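Local coordinates for phosphodiesterase (Candida albicans, PDB 6CPU), which belongs to the cyclic nucleotide phosphodiesterase family, with a helical HD-type metal-binding domain that carries a zinc ion and a magnesium ion, at residues A[275-280]-A[474-479]; A[282-287]-A[466-471]; A[461-466]-A[530-535]; A[539-544]-A[552-557]. All blocks are in the same frame, centred on the assembly; numbering follows the deposited sequence.

Contact 1: residues A[275-280]-A[474-479]. With ZN (zinc ion), chain B.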
loop_
_atom_site.group_PDB
_atom_site.type_symbol
_atom_site.label_atom_id
_atom_site.label_comp_id
_atom_site.label_asym_id
_atom_site.label_seq_id
_atom_site.Cartn_x
_atom_site.Cartn_y
_atom_site.Cartn_z
ATOM N N ASN A 275 0.477 3.015 -4.965
ATOM C CA ASN A 275 -0.859 2.534 -4.608
ATOM C C ASN A 275 -0.749 1.141 -4.008
ATOM O O ASN A 275 0.351 0.669 -3.720
ATOM C CB ASN A 275 -1.762 2.561 -5.825
ATOM C CG ASN A 275 -1.189 1.778 -6.990
ATOM O OD1 ASN A 275 -0.393 0.872 -6.815
ATOM N ND2 ASN A 275 -1.577 2.154 -8.172
ATOM N N PHE A 276 -1.884 0.508 -3.766
ATOM C CA PHE A 276 -1.902 -0.827 -3.148
ATOM C C PHE A 276 -1.186 -1.851 -4.043
ATOM O O PHE A 276 -0.512 -2.742 -3.543
ATOM C CB PHE A 276 -3.337 -1.228 -2.913
ATOM C CG PHE A 276 -3.501 -2.560 -2.263
ATOM C CD1 PHE A 276 -2.969 -2.800 -1.014
ATOM C CD2 PHE A 276 -4.262 -3.552 -2.881
ATOM C CE1 PHE A 276 -3.134 -4.038 -0.412
ATOM C CE2 PHE A 276 -4.445 -4.783 -2.270
ATOM C CZ PHE A 276 -3.882 -5.020 -1.043
ATOM N N ARG A 277 -1.300 -1.685 -5.353
ATOM C CA ARG A 277 -0.610 -2.579 -6.308
ATOM C C ARG A 277 0.916 -2.575 -6.092
ATOM O O ARG A 277 1.532 -3.646 -6.113
ATOM C CB ARG A 277 -0.990 -2.250 -7.759
ATOM C CG ARG A 277 -0.271 -3.066 -8.837
ATOM C CD ARG A 277 -0.791 -2.798 -10.243
ATOM N NE ARG A 277 -2.195 -3.173 -10.350
ATOM C CZ ARG A 277 -3.229 -2.348 -10.276
ATOM N NH1 ARG A 277 -3.070 -1.026 -10.177
ATOM N NH2 ARG A 277 -4.447 -2.852 -10.325
ATOM N N HIS A 278 1.501 -1.396 -5.863
ATOM C CA HIS A 278 2.940 -1.271 -5.546
ATOM C C HIS A 278 3.285 -1.977 -4.252
ATOM O O HIS A 278 4.283 -2.685 -4.175
ATOM C CB HIS A 278 3.386 0.207 -5.491
ATOM C CG HIS A 278 4.762 0.422 -4.921
ATOM N ND1 HIS A 278 5.907 -0.077 -5.510
ATOM C CD2 HIS A 278 5.173 1.092 -3.813
ATOM C CE1 HIS A 278 6.960 0.274 -4.788
ATOM N NE2 HIS A 278 6.545 0.983 -3.751
ATOM N N ALA A 279 2.460 -1.782 -3.219
ATOM C CA ALA A 279 2.676 -2.443 -1.945
ATOM C C ALA A 279 2.713 -3.966 -2.097
ATOM O O ALA A 279 3.592 -4.649 -1.528
ATOM C CB ALA A 279 1.602 -2.041 -0.941
ATOM N N VAL A 280 1.750 -4.490 -2.852
ATOM C CA VAL A 280 1.631 -5.922 -3.042
ATOM C C VAL A 280 2.800 -6.444 -3.905
ATOM O O VAL A 280 3.344 -7.497 -3.633
ATOM C CB VAL A 280 0.260 -6.305 -3.630
ATOM C CG1 VAL A 280 0.196 -7.803 -3.888
ATOM C CG2 VAL A 280 -0.863 -5.883 -2.672
ATOM N N ALA A 474 9.053 -2.499 -17.833
ATOM C CA ALA A 474 8.643 -1.352 -18.634
ATOM C C ALA A 474 7.267 -0.821 -18.242
ATOM O O ALA A 474 7.043 0.384 -18.274
ATOM C CB ALA A 474 8.643 -1.707 -20.116
ATOM N N GLN A 475 6.343 -1.717 -17.909
ATOM C CA GLN A 475 4.996 -1.303 -17.479
ATOM C C GLN A 475 5.091 -0.436 -16.223
ATOM O O GLN A 475 4.429 0.586 -16.126
ATOM C CB GLN A 475 4.119 -2.525 -17.193
ATOM C CG GLN A 475 3.682 -3.288 -18.434
ATOM C CD GLN A 475 2.835 -4.497 -18.104
ATOM O OE1 GLN A 475 3.107 -5.218 -17.142
ATOM N NE2 GLN A 475 1.818 -4.738 -18.909
ATOM N N TRP A 476 5.923 -0.857 -15.280
ATOM C CA TRP A 476 6.178 -0.087 -14.055
ATOM C C TRP A 476 6.802 1.274 -14.362
ATOM O O TRP A 476 6.424 2.278 -13.777
ATOM C CB TRP A 476 7.092 -0.863 -13.108
ATOM C CG TRP A 476 6.393 -1.935 -12.336
ATOM C CD1 TRP A 476 6.577 -3.289 -12.434
ATOM C CD2 TRP A 476 5.396 -1.741 -11.335
ATOM N NE1 TRP A 476 5.752 -3.947 -11.552
ATOM C CE2 TRP A 476 5.014 -3.020 -10.867
ATOM C CE3 TRP A 476 4.781 -0.610 -10.791
ATOM C CZ2 TRP A 476 4.045 -3.195 -9.880
ATOM C CZ3 TRP A 476 3.817 -0.790 -9.802
ATOM C CH2 TRP A 476 3.455 -2.071 -9.369
ATOM N N ALA A 477 7.761 1.305 -15.289
ATOM C CA ALA A 477 8.406 2.556 -15.681
ATOM C C ALA A 477 7.399 3.566 -16.195
ATOM O O ALA A 477 7.512 4.766 -15.937
ATOM C CB ALA A 477 9.477 2.297 -16.739
ATOM N N MET A 478 6.416 3.080 -16.938
ATOM C CA MET A 478 5.354 3.915 -17.445
ATOM C C MET A 478 4.488 4.541 -16.343
ATOM O O MET A 478 4.195 5.736 -16.381
ATOM C CB MET A 478 4.465 3.088 -18.372
ATOM C CG MET A 478 3.221 3.806 -18.832
ATOM S SD MET A 478 2.561 3.031 -20.314
ATOM C CE MET A 478 1.106 4.027 -20.569
ATOM N N VAL A 479 4.032 3.733 -15.391
ATOM C CA VAL A 479 3.174 4.288 -14.334
ATOM C C VAL A 479 3.973 5.205 -13.390
ATOM O O VAL A 479 3.445 6.217 -12.932
ATOM C CB VAL A 479 2.356 3.203 -13.592
ATOM C CG1 VAL A 479 1.510 2.426 -14.605
ATOM C CG2 VAL A 479 3.239 2.268 -12.783
HETATM ZN ZN ZN B . 7.632 1.875 -2.077
HETATM O O HOH W 1 8.159 3.374 -3.615
HETATM O O HOH W 2 8.857 3.087 -0.768
#

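Contact 2: residues A[282-287]-A[466-471]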
loop_
_atom_site.group_PDB
_atom_site.type_symbol
_atom_site.label_atom_id
_atom_site.label_comp_id
_atom_site.label_asym_id
_atom_site.label_seq_id
_atom_site.Cartn_x
_atom_site.Cartn_y
_atom_site.Cartn_z
ATOM N N VAL A 282 5.864 -5.091 -3.927
ATOM C CA VAL A 282 7.012 -5.101 -3.014
ATOM C C VAL A 282 6.950 -6.274 -2.035
ATOM O O VAL A 282 7.968 -6.934 -1.740
ATOM C CB VAL A 282 7.151 -3.746 -2.249
ATOM C CG1 VAL A 282 8.204 -3.824 -1.160
ATOM C CG2 VAL A 282 7.487 -2.624 -3.218
ATOM N N LEU A 283 5.757 -6.563 -1.543
ATOM C CA LEU A 283 5.547 -7.727 -0.686
ATOM C C LEU A 283 5.936 -9.016 -1.436
ATOM O O LEU A 283 6.629 -9.891 -0.899
ATOM C CB LEU A 283 4.076 -7.793 -0.250
ATOM C CG LEU A 283 3.561 -9.099 0.356
ATOM C CD1 LEU A 283 4.272 -9.398 1.659
ATOM C CD2 LEU A 283 2.060 -9.042 0.582
ATOM N N GLN A 284 5.481 -9.108 -2.671
ATOM C CA GLN A 284 5.727 -10.289 -3.509
ATOM C C GLN A 284 7.211 -10.466 -3.835
ATOM O O GLN A 284 7.697 -11.598 -3.876
ATOM C CB GLN A 284 4.902 -10.199 -4.785
ATOM C CG GLN A 284 4.797 -11.512 -5.569
ATOM C CD GLN A 284 5.801 -11.630 -6.717
ATOM O OE1 GLN A 284 6.648 -10.746 -6.941
ATOM N NE2 GLN A 284 5.667 -12.706 -7.489
ATOM N N ALA A 285 7.915 -9.358 -4.082
ATOM C CA ALA A 285 9.379 -9.392 -4.236
ATOM C C ALA A 285 10.035 -9.937 -2.985
ATOM O O ALA A 285 10.835 -10.873 -3.059
ATOM C CB ALA A 285 9.923 -8.014 -4.563
ATOM N N CYS A 286 9.690 -9.369 -1.831
ATOM C CA CYS A 286 10.185 -9.885 -0.545
ATOM C C CYS A 286 9.880 -11.368 -0.399
ATOM O O CYS A 286 10.727 -12.153 0.045
ATOM C CB CYS A 286 9.551 -9.149 0.639
ATOM S SG CYS A 286 10.371 -7.612 1.081
ATOM N N PHE A 287 8.654 -11.732 -0.753
ATOM C CA PHE A 287 8.201 -13.119 -0.669
ATOM C C PHE A 287 9.136 -14.045 -1.468
ATOM O O PHE A 287 9.597 -15.062 -0.951
ATOM C CB PHE A 287 6.767 -13.217 -1.177
ATOM C CG PHE A 287 6.076 -14.501 -0.833
ATOM C CD1 PHE A 287 5.768 -14.802 0.479
ATOM C CD2 PHE A 287 5.704 -15.390 -1.827
ATOM C CE1 PHE A 287 5.114 -15.973 0.808
ATOM C CE2 PHE A 287 5.041 -16.570 -1.508
ATOM C CZ PHE A 287 4.752 -16.863 -0.187
ATOM N N VAL A 466 13.309 -2.610 -11.770
ATOM C CA VAL A 466 14.382 -2.855 -12.754
ATOM C C VAL A 466 14.904 -4.299 -12.765
ATOM O O VAL A 466 15.607 -4.674 -13.711
ATOM C CB VAL A 466 15.577 -1.878 -12.603
ATOM C CG1 VAL A 466 15.121 -0.448 -12.861
ATOM C CG2 VAL A 466 16.252 -2.012 -11.248
ATOM N N THR A 467 14.595 -5.075 -11.720
ATOM C CA THR A 467 14.968 -6.492 -11.613
ATOM C C THR A 467 13.885 -7.478 -12.095
ATOM O O THR A 467 14.124 -8.684 -12.133
ATOM C CB THR A 467 15.356 -6.889 -10.171
ATOM O OG1 THR A 467 14.191 -6.950 -9.336
ATOM C CG2 THR A 467 16.363 -5.912 -9.572
ATOM N N ARG A 468 12.701 -6.978 -12.439
ATOM C CA ARG A 468 11.677 -7.820 -13.060
ATOM C C ARG A 468 12.017 -7.993 -14.532
ATOM O O ARG A 468 12.677 -7.127 -15.116
ATOM C CB ARG A 468 10.290 -7.176 -12.993
ATOM C CG ARG A 468 9.800 -6.820 -11.592
ATOM C CD ARG A 468 9.527 -8.034 -10.738
ATOM N NE ARG A 468 8.801 -7.662 -9.517
ATOM C CZ ARG A 468 8.391 -8.529 -8.591
ATOM N NH1 ARG A 468 8.630 -9.834 -8.727
ATOM N NH2 ARG A 468 7.738 -8.097 -7.510
ATOM N N PRO A 469 11.521 -9.076 -15.156
ATOM C CA PRO A 469 11.679 -9.212 -16.605
ATOM C C PRO A 469 11.199 -7.994 -17.394
ATOM O O PRO A 469 10.274 -7.285 -16.981
ATOM C CB PRO A 469 10.854 -10.457 -16.928
ATOM C CG PRO A 469 11.006 -11.292 -15.703
ATOM C CD PRO A 469 10.957 -10.298 -14.560
ATOM N N LEU A 470 11.838 -7.783 -18.536
ATOM C CA LEU A 470 11.749 -6.543 -19.300
ATOM C C LEU A 470 10.350 -5.974 -19.521
ATOM O O LEU A 470 10.144 -4.777 -19.322
ATOM C CB LEU A 470 12.441 -6.734 -20.659
ATOM C CG LEU A 470 12.605 -5.517 -21.569
ATOM C CD1 LEU A 470 13.309 -4.366 -20.864
ATOM C CD2 LEU A 470 13.375 -5.922 -22.821
ATOM N N ARG A 471 9.395 -6.807 -19.936
ATOM C CA ARG A 471 8.060 -6.313 -20.265
ATOM C C ARG A 471 7.357 -5.720 -19.034
ATOM O O ARG A 471 6.746 -4.648 -19.111
ATOM C CB ARG A 471 7.202 -7.436 -20.841
ATOM C CG ARG A 471 5.928 -6.966 -21.529
ATOM C CD ARG A 471 5.154 -8.166 -22.063
ATOM N NE ARG A 471 4.857 -9.088 -20.970
ATOM C CZ ARG A 471 3.885 -8.915 -20.076
ATOM N NH1 ARG A 471 3.070 -7.867 -20.143
ATOM N NH2 ARG A 471 3.723 -9.807 -19.111
#

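Contact 3: residues A[461-466]-A[530-535]. With ZN (zinc ion), chain B.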
loop_
_atom_site.group_PDB
_atom_site.type_symbol
_atom_site.label_atom_id
_atom_site.label_comp_id
_atom_site.label_asym_id
_atom_site.label_seq_id
_atom_site.Cartn_x
_atom_site.Cartn_y
_atom_site.Cartn_z
ATOM N N ALA A 461 13.464 -5.005 -2.526
ATOM C CA ALA A 461 12.062 -5.190 -2.947
ATOM C C ALA A 461 11.430 -3.888 -3.417
ATOM O O ALA A 461 10.780 -3.845 -4.464
ATOM C CB ALA A 461 11.252 -5.793 -1.814
ATOM N N ASP A 462 11.632 -2.814 -2.652
ATOM C CA ASP A 462 11.037 -1.527 -3.000
ATOM C C ASP A 462 11.511 -0.988 -4.354
ATOM O O ASP A 462 10.738 -0.338 -5.064
ATOM C CB ASP A 462 11.316 -0.508 -1.899
ATOM C CG ASP A 462 10.482 0.752 -2.033
ATOM O OD1 ASP A 462 9.297 0.705 -2.470
ATOM O OD2 ASP A 462 11.039 1.804 -1.674
ATOM N N ILE A 463 12.770 -1.249 -4.721
ATOM C CA ILE A 463 13.297 -0.771 -6.011
ATOM C C ILE A 463 13.473 -1.916 -7.017
ATOM O O ILE A 463 14.341 -1.860 -7.893
ATOM C CB ILE A 463 14.621 0.034 -5.849
ATOM C CG1 ILE A 463 15.760 -0.833 -5.303
ATOM C CG2 ILE A 463 14.406 1.236 -4.940
ATOM C CD1 ILE A 463 17.133 -0.266 -5.616
ATOM N N SER A 464 12.618 -2.932 -6.919
ATOM C CA SER A 464 12.781 -4.161 -7.705
ATOM C C SER A 464 12.238 -4.078 -9.128
ATOM O O SER A 464 12.393 -5.037 -9.892
ATOM C CB SER A 464 12.138 -5.339 -6.965
ATOM O OG SER A 464 10.729 -5.183 -6.901
ATOM N N ASN A 465 11.624 -2.956 -9.507
ATOM C CA ASN A 465 11.057 -2.821 -10.839
ATOM C C ASN A 465 12.083 -3.110 -11.941
ATOM O O ASN A 465 11.750 -3.761 -12.929
ATOM C CB ASN A 465 10.495 -1.426 -11.065
ATOM C CG ASN A 465 9.219 -1.166 -10.289
ATOM O OD1 ASN A 465 8.675 -2.044 -9.602
ATOM N ND2 ASN A 465 8.721 0.045 -10.410
ATOM N N VAL A 466 13.309 -2.610 -11.770
ATOM C CA VAL A 466 14.382 -2.855 -12.754
ATOM C C VAL A 466 14.904 -4.299 -12.765
ATOM O O VAL A 466 15.607 -4.674 -13.711
ATOM C CB VAL A 466 15.577 -1.878 -12.603
ATOM C CG1 VAL A 466 15.121 -0.448 -12.861
ATOM C CG2 VAL A 466 16.252 -2.012 -11.248
ATOM N N ILE A 530 18.269 3.695 -17.354
ATOM C CA ILE A 530 19.738 3.689 -17.324
ATOM C C ILE A 530 20.233 4.524 -16.146
ATOM O O ILE A 530 21.065 4.062 -15.364
ATOM C CB ILE A 530 20.345 4.205 -18.651
ATOM C CG1 ILE A 530 20.038 3.221 -19.789
ATOM C CG2 ILE A 530 21.853 4.404 -18.523
ATOM C CD1 ILE A 530 20.143 3.826 -21.175
ATOM N N PHE A 531 19.698 5.739 -16.015
ATOM C CA PHE A 531 20.004 6.621 -14.883
ATOM C C PHE A 531 19.881 5.859 -13.564
ATOM O O PHE A 531 20.830 5.802 -12.778
ATOM C CB PHE A 531 19.062 7.840 -14.904
ATOM C CG PHE A 531 19.238 8.788 -13.736
ATOM C CD1 PHE A 531 20.014 9.936 -13.863
ATOM C CD2 PHE A 531 18.605 8.546 -12.516
ATOM C CE1 PHE A 531 20.170 10.810 -12.798
ATOM C CE2 PHE A 531 18.762 9.416 -11.447
ATOM C CZ PHE A 531 19.543 10.550 -11.588
ATOM N N PHE A 532 18.715 5.248 -13.344
ATOM C CA PHE A 532 18.425 4.578 -12.074
ATOM C C PHE A 532 19.275 3.333 -11.822
ATOM O O PHE A 532 19.723 3.102 -10.695
ATOM C CB PHE A 532 16.936 4.222 -11.970
ATOM C CG PHE A 532 16.538 3.741 -10.609
ATOM C CD1 PHE A 532 16.266 4.647 -9.595
ATOM C CD2 PHE A 532 16.472 2.380 -10.324
ATOM C CE1 PHE A 532 15.919 4.210 -8.329
ATOM C CE2 PHE A 532 16.127 1.936 -9.057
ATOM C CZ PHE A 532 15.847 2.854 -8.058
ATOM N N ILE A 533 19.495 2.533 -12.862
ATOM C CA ILE A 533 20.316 1.326 -12.737
ATOM C C ILE A 533 21.772 1.664 -12.400
ATOM O O ILE A 533 22.364 1.055 -11.506
ATOM C CB ILE A 533 20.255 0.460 -14.015
ATOM C CG1 ILE A 533 18.867 -0.173 -14.148
ATOM C CG2 ILE A 533 21.329 -0.629 -13.989
ATOM C CD1 ILE A 533 18.525 -0.618 -15.552
ATOM N N ASN A 534 22.342 2.633 -13.109
ATOM C CA ASN A 534 23.727 3.044 -12.858
ATOM C C ASN A 534 23.907 3.682 -11.486
ATOM O O ASN A 534 24.777 3.276 -10.717
ATOM C CB ASN A 534 24.223 3.997 -13.955
ATOM C CG ASN A 534 24.564 3.274 -15.249
ATOM O OD1 ASN A 534 25.018 2.130 -15.231
ATOM N ND2 ASN A 534 24.356 3.945 -16.378
ATOM N N LEU A 535 23.065 4.660 -11.171
ATOM C CA LEU A 535 23.244 5.444 -9.955
ATOM C C LEU A 535 22.747 4.770 -8.672
ATOM O O LEU A 535 23.201 5.139 -7.595
ATOM C CB LEU A 535 22.615 6.831 -10.127
ATOM C CG LEU A 535 23.368 7.694 -11.155
ATOM C CD1 LEU A 535 22.460 8.725 -11.810
ATOM C CD2 LEU A 535 24.581 8.371 -10.524
HETATM ZN ZN ZN B . 7.632 1.875 -2.077
HETATM O O HOH W 2 8.857 3.087 -0.768
HETATM O O HOH W 1 8.159 3.374 -3.615
#

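Contact 4: residues A[539-544]-A[552-557]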
loop_
_atom_site.group_PDB
_atom_site.type_symbol
_atom_site.label_atom_id
_atom_site.label_comp_id
_atom_site.label_asym_id
_atom_site.label_seq_id
_atom_site.Cartn_x
_atom_site.Cartn_y
_atom_site.Cartn_z
ATOM N N ASN A 539 24.531 -1.247 -8.138
ATOM C CA ASN A 539 25.392 -1.340 -6.961
ATOM C C ASN A 539 24.754 -2.016 -5.757
ATOM O O ASN A 539 25.407 -2.809 -5.079
ATOM C CB ASN A 539 25.904 0.045 -6.559
ATOM C CG ASN A 539 26.914 0.598 -7.545
ATOM O OD1 ASN A 539 27.631 -0.153 -8.207
ATOM N ND2 ASN A 539 26.976 1.920 -7.649
ATOM N N LEU A 540 23.486 -1.708 -5.479
ATOM C CA LEU A 540 22.803 -2.310 -4.325
ATOM C C LEU A 540 22.604 -3.816 -4.505
ATOM O O LEU A 540 22.878 -4.600 -3.596
ATOM C CB LEU A 540 21.441 -1.645 -4.070
ATOM C CG LEU A 540 20.620 -2.236 -2.914
ATOM C CD1 LEU A 540 21.285 -1.982 -1.569
ATOM C CD2 LEU A 540 19.201 -1.682 -2.922
ATOM N N PHE A 541 22.096 -4.216 -5.662
ATOM C CA PHE A 541 21.809 -5.631 -5.896
ATOM C C PHE A 541 23.103 -6.464 -5.962
ATOM O O PHE A 541 23.205 -7.514 -5.310
ATOM C CB PHE A 541 20.932 -5.809 -7.138
ATOM C CG PHE A 541 19.478 -5.513 -6.884
ATOM C CD1 PHE A 541 18.673 -6.453 -6.250
ATOM C CD2 PHE A 541 18.923 -4.287 -7.229
ATOM C CE1 PHE A 541 17.342 -6.185 -5.993
ATOM C CE2 PHE A 541 17.587 -4.013 -6.969
ATOM C CZ PHE A 541 16.800 -4.962 -6.350
ATOM N N ASN A 542 24.091 -5.977 -6.715
ATOM C CA ASN A 542 25.436 -6.578 -6.718
ATOM C C ASN A 542 25.982 -6.743 -5.308
ATOM O O ASN A 542 26.437 -7.818 -4.939
ATOM C CB ASN A 542 26.413 -5.739 -7.554
ATOM C CG ASN A 542 26.220 -5.930 -9.048
ATOM O OD1 ASN A 542 25.832 -7.008 -9.503
ATOM N ND2 ASN A 542 26.504 -4.886 -9.825
ATOM N N SER A 543 25.897 -5.683 -4.507
ATOM C CA SER A 543 26.384 -5.714 -3.133
ATOM C C SER A 543 25.594 -6.677 -2.241
ATOM O O SER A 543 26.171 -7.383 -1.414
ATOM C CB SER A 543 26.365 -4.302 -2.540
ATOM O OG SER A 543 26.999 -4.279 -1.276
ATOM N N VAL A 544 24.275 -6.704 -2.410
ATOM C CA VAL A 544 23.420 -7.611 -1.639
ATOM C C VAL A 544 23.599 -9.071 -2.085
ATOM O O VAL A 544 23.647 -9.979 -1.245
ATOM C CB VAL A 544 21.928 -7.180 -1.714
ATOM C CG1 VAL A 544 21.002 -8.264 -1.172
ATOM C CG2 VAL A 544 21.720 -5.882 -0.939
ATOM N N GLN A 552 21.416 -13.566 -6.827
ATOM C CA GLN A 552 22.227 -13.167 -7.985
ATOM C C GLN A 552 21.374 -12.964 -9.237
ATOM O O GLN A 552 21.670 -12.098 -10.064
ATOM C CB GLN A 552 23.346 -14.206 -8.242
ATOM C CG GLN A 552 24.237 -13.937 -9.453
ATOM C CD GLN A 552 25.063 -12.669 -9.325
ATOM O OE1 GLN A 552 25.515 -12.311 -8.237
ATOM N NE2 GLN A 552 25.274 -11.987 -10.442
ATOM N N TYR A 553 20.302 -13.745 -9.368
ATOM C CA TYR A 553 19.412 -13.627 -10.518
ATOM C C TYR A 553 18.912 -12.195 -10.746
ATOM O O TYR A 553 18.653 -11.806 -11.887
ATOM C CB TYR A 553 18.240 -14.603 -10.391
ATOM C CG TYR A 553 17.153 -14.158 -9.432
ATOM C CD1 TYR A 553 16.064 -13.420 -9.885
ATOM C CD2 TYR A 553 17.215 -14.473 -8.080
ATOM C CE1 TYR A 553 15.065 -13.009 -9.014
ATOM C CE2 TYR A 553 16.220 -14.065 -7.205
ATOM C CZ TYR A 553 15.144 -13.337 -7.680
ATOM O OH TYR A 553 14.147 -12.930 -6.813
ATOM N N THR A 554 18.784 -11.410 -9.667
ATOM C CA THR A 554 18.376 -10.006 -9.793
ATOM C C THR A 554 19.409 -9.209 -10.584
ATOM O O THR A 554 19.059 -8.459 -11.494
ATOM C CB THR A 554 18.138 -9.334 -8.428
ATOM O OG1 THR A 554 19.294 -9.474 -7.593
ATOM C CG2 THR A 554 16.935 -9.955 -7.731
ATOM N N CYS A 555 20.682 -9.383 -10.241
ATOM C CA CYS A 555 21.767 -8.755 -11.005
ATOM C C CYS A 555 21.758 -9.197 -12.477
ATOM O O CYS A 555 22.002 -8.387 -13.377
ATOM C CB CYS A 555 23.119 -9.069 -10.368
ATOM S SG CYS A 555 23.185 -8.757 -8.590
ATOM N N ASP A 556 21.460 -10.475 -12.716
ATOM C CA ASP A 556 21.395 -11.012 -14.082
ATOM C C ASP A 556 20.338 -10.311 -14.920
ATOM O O ASP A 556 20.592 -9.970 -16.080
ATOM C CB ASP A 556 21.123 -12.522 -14.078
ATOM C CG ASP A 556 22.199 -13.319 -13.351
ATOM O OD1 ASP A 556 23.330 -12.809 -13.200
ATOM O OD2 ASP A 556 21.911 -14.458 -12.923
ATOM N N ILE A 557 19.157 -10.080 -14.336
ATOM C CA ILE A 557 18.062 -9.425 -15.062
ATOM C C ILE A 557 18.307 -7.925 -15.232
ATOM O O ILE A 557 17.970 -7.364 -16.273
ATOM C CB ILE A 557 16.681 -9.675 -14.403
ATOM C CG1 ILE A 557 16.350 -11.173 -14.405
ATOM C CG2 ILE A 557 15.591 -8.909 -15.136
ATOM C CD1 ILE A 557 15.180 -11.556 -13.519
#

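Contact 1: residues A[275-280]-A[474-479]
Apolar packing between Trp476 and the first turn of helix 276-292 carries this contact. The indole reaches across from helix 470-495, and its CH2 corner comes within 3.9 Å of Arg277 CG and an equal distance of His278 CA, touching the aliphatic part of one residue and the backbone of the other. Both carbons meet the ring obliquely, and the guanidinium of Arg277 is turned 46° from the indole plane. With CG anti to the carbonyl carbon (chi1 -79°), Trp476 swings its six-membered ring out to the neighbouring helix. Another residue, His223, meets the indole edge-to-face.

Polar bonds hold the same helical turn. Asn275 N-caps helix 276-292, its OD1 accepting from His278 N at 3.1 Å, nearly along the C=O axis. Beyond its methylenes, the Arg277 side chain bends and delivers its guanidinium to a salt bridge with Glu39.

Metal coordination completes the set: His278 NE2 binds the zinc ion at 2.2 Å, beside two waters and His349, Asp350 and Asp462. The cap on its backbone N-H and the buried indole against its CA probably both help to hold this metal ligand in place.

Contact 2: residues A[282-287]-A[466-471]
Arg468, in the link that leads into helix 470-495, points the end of its guanidinium at helix 276-292, part of the all-helical core of the HD-type phosphodiesterase fold. In the first shell, NH1 and NH2 both donate to a single acceptor, Gln284 OE1, so the grip is end-on and bifurcated. The NH1 to OE1 bond measures 2.8 Å, and its donor lies in the carbonyl plane; NH2 stands somewhat out of that plane. Sharing one oxygen bends both bonds, with N-H...O angles of 136° and 133°. Next to them the methyl of Ala285 packs against the guanidinium, its CB 3.7 Å from Arg468 NH2.

A second shell fixes these groups. Asp281, one turn before Ala285, forms a salt bridge with Arg468 NH2, while Trp218 offers its backbone O to NH1 and its ring for a cation-pi contact. Gln284 is held from its other end, NE2 donating to the carbonyls of His217 and Val215, which leaves OE1 turned to the arginine. The charge of the buried guanidinium is thus probably balanced by Asp281, with Gln284 adding a neutral acceptor. A sharp bend in the glutamine chain, chi2 -97°, carries OE1 to within 2.9 Å of Arg468 NH2.

Contact 3: residues A[461-466]-A[530-535]
Ala461 O, near the end of helix 446-462, is gripped by two donors of one residue. Ser464 OG lies 2.8 Å from Ala461 O, and the backbone bond from Ser464 N to Ala461 O is longer, at 3.2 Å. The hydroxyl comes in tilted 19° from the carbonyl plane. Together the two bonds tie down the chain where it leaves the helix at Ile463, and the turn that follows presents Ile463 and Val466 to helix 525-547.

Phe532 is the main partner there. Its ring points its CZ corner at Ile463, with Ile463 CB at the edge, near the ring plane, 3.8 Å from CZ; the CG2 branch touches the same corner. With CG anti to the backbone N (chi1 -171°), the phenylalanine extends its ring from the helix to this turn. Val466 uses its CG1 methyl twice, obliquely against Phe532 CD2 at 4.0 Å and alongside Ile533 CG1, the two aliphatic chains sliding past each other in opposite directions.

On the residue just before Ile463, Asp462 OD1 binds the zinc ion at 2.1 Å, and OD2 accepts from a zinc-bound water at 2.7 Å. With His278, His349 and Asp350, this aspartate makes up the two-histidine, two-aspartate zinc site characteristic of the HD-type phosphodiesterase domain.

Contact 4: residues A[539-544]-A[552-557]
Phe541 and Cys555 lie at the tight centre of the crossing between helix 525-547 and helix 552-569, where the CA atoms of the pair are the closest across the contact, 6.0 Å apart. Cys555 SG presses on the backbone of the opposing helix, 3.5 Å from Phe541 C, and also touches the Phe541 CB. SG stands anti to the carbonyl carbon (chi1 -50°), which turns the sulfur to this backbone. One residue earlier, Thr554 crosses the phenylalanine side chain at about a right angle: its OG1 comes obliquely to the ring, 3.4 Å from Phe541 CD1, while its CB lies 3.7 Å from the same Phe541 CD1. The threonine hydroxyl hydrogen-bonds to Leu551 O, just before the segment. Thr467 and Cys460 also touch the Phe541 side chain.

Toward the partly exposed side the packing thins to Asn542, whose OD1 lies 3.3 Å from Cys555 SG and 3.5 Å from Cys555 CB. Nearby, Gln552 NE2 makes a weak bond to Asp556 OD1, one turn further along the same helix.

The axes approach to 8.6 Å and cross at -149°. With just a few residues joining the two helices, this is an antiparallel helical hairpin near the C-terminus of the chain, in the helical phosphodiesterase fold.

How the contacts relate
The zinc ion joins contacts 1 and 3: each supplies one ligand, both include the two zinc-bound waters, and His278 NE2 lies 3.0 Å from Asp462 OD1. The side chain of His278 is also about 6 Å from the magnesium ion. Contact 2 lies further along helix 276-292, where the link into helix 470-495 meets it, its centre 10 Å from that of contact 1. It shares Val466 with contact 3, and Ala461 CB of contact 3 lies 3.5 Å from Cys286 SG of contact 2. Contact 4 is more remote, with the Phe541 side chain about 12 Å from zinc, yet it is connected through Thr467 CG2, 3.4 Å from Phe541 CZ, and through Ile463 CD1, 3.7 Å from Leu540 CD2.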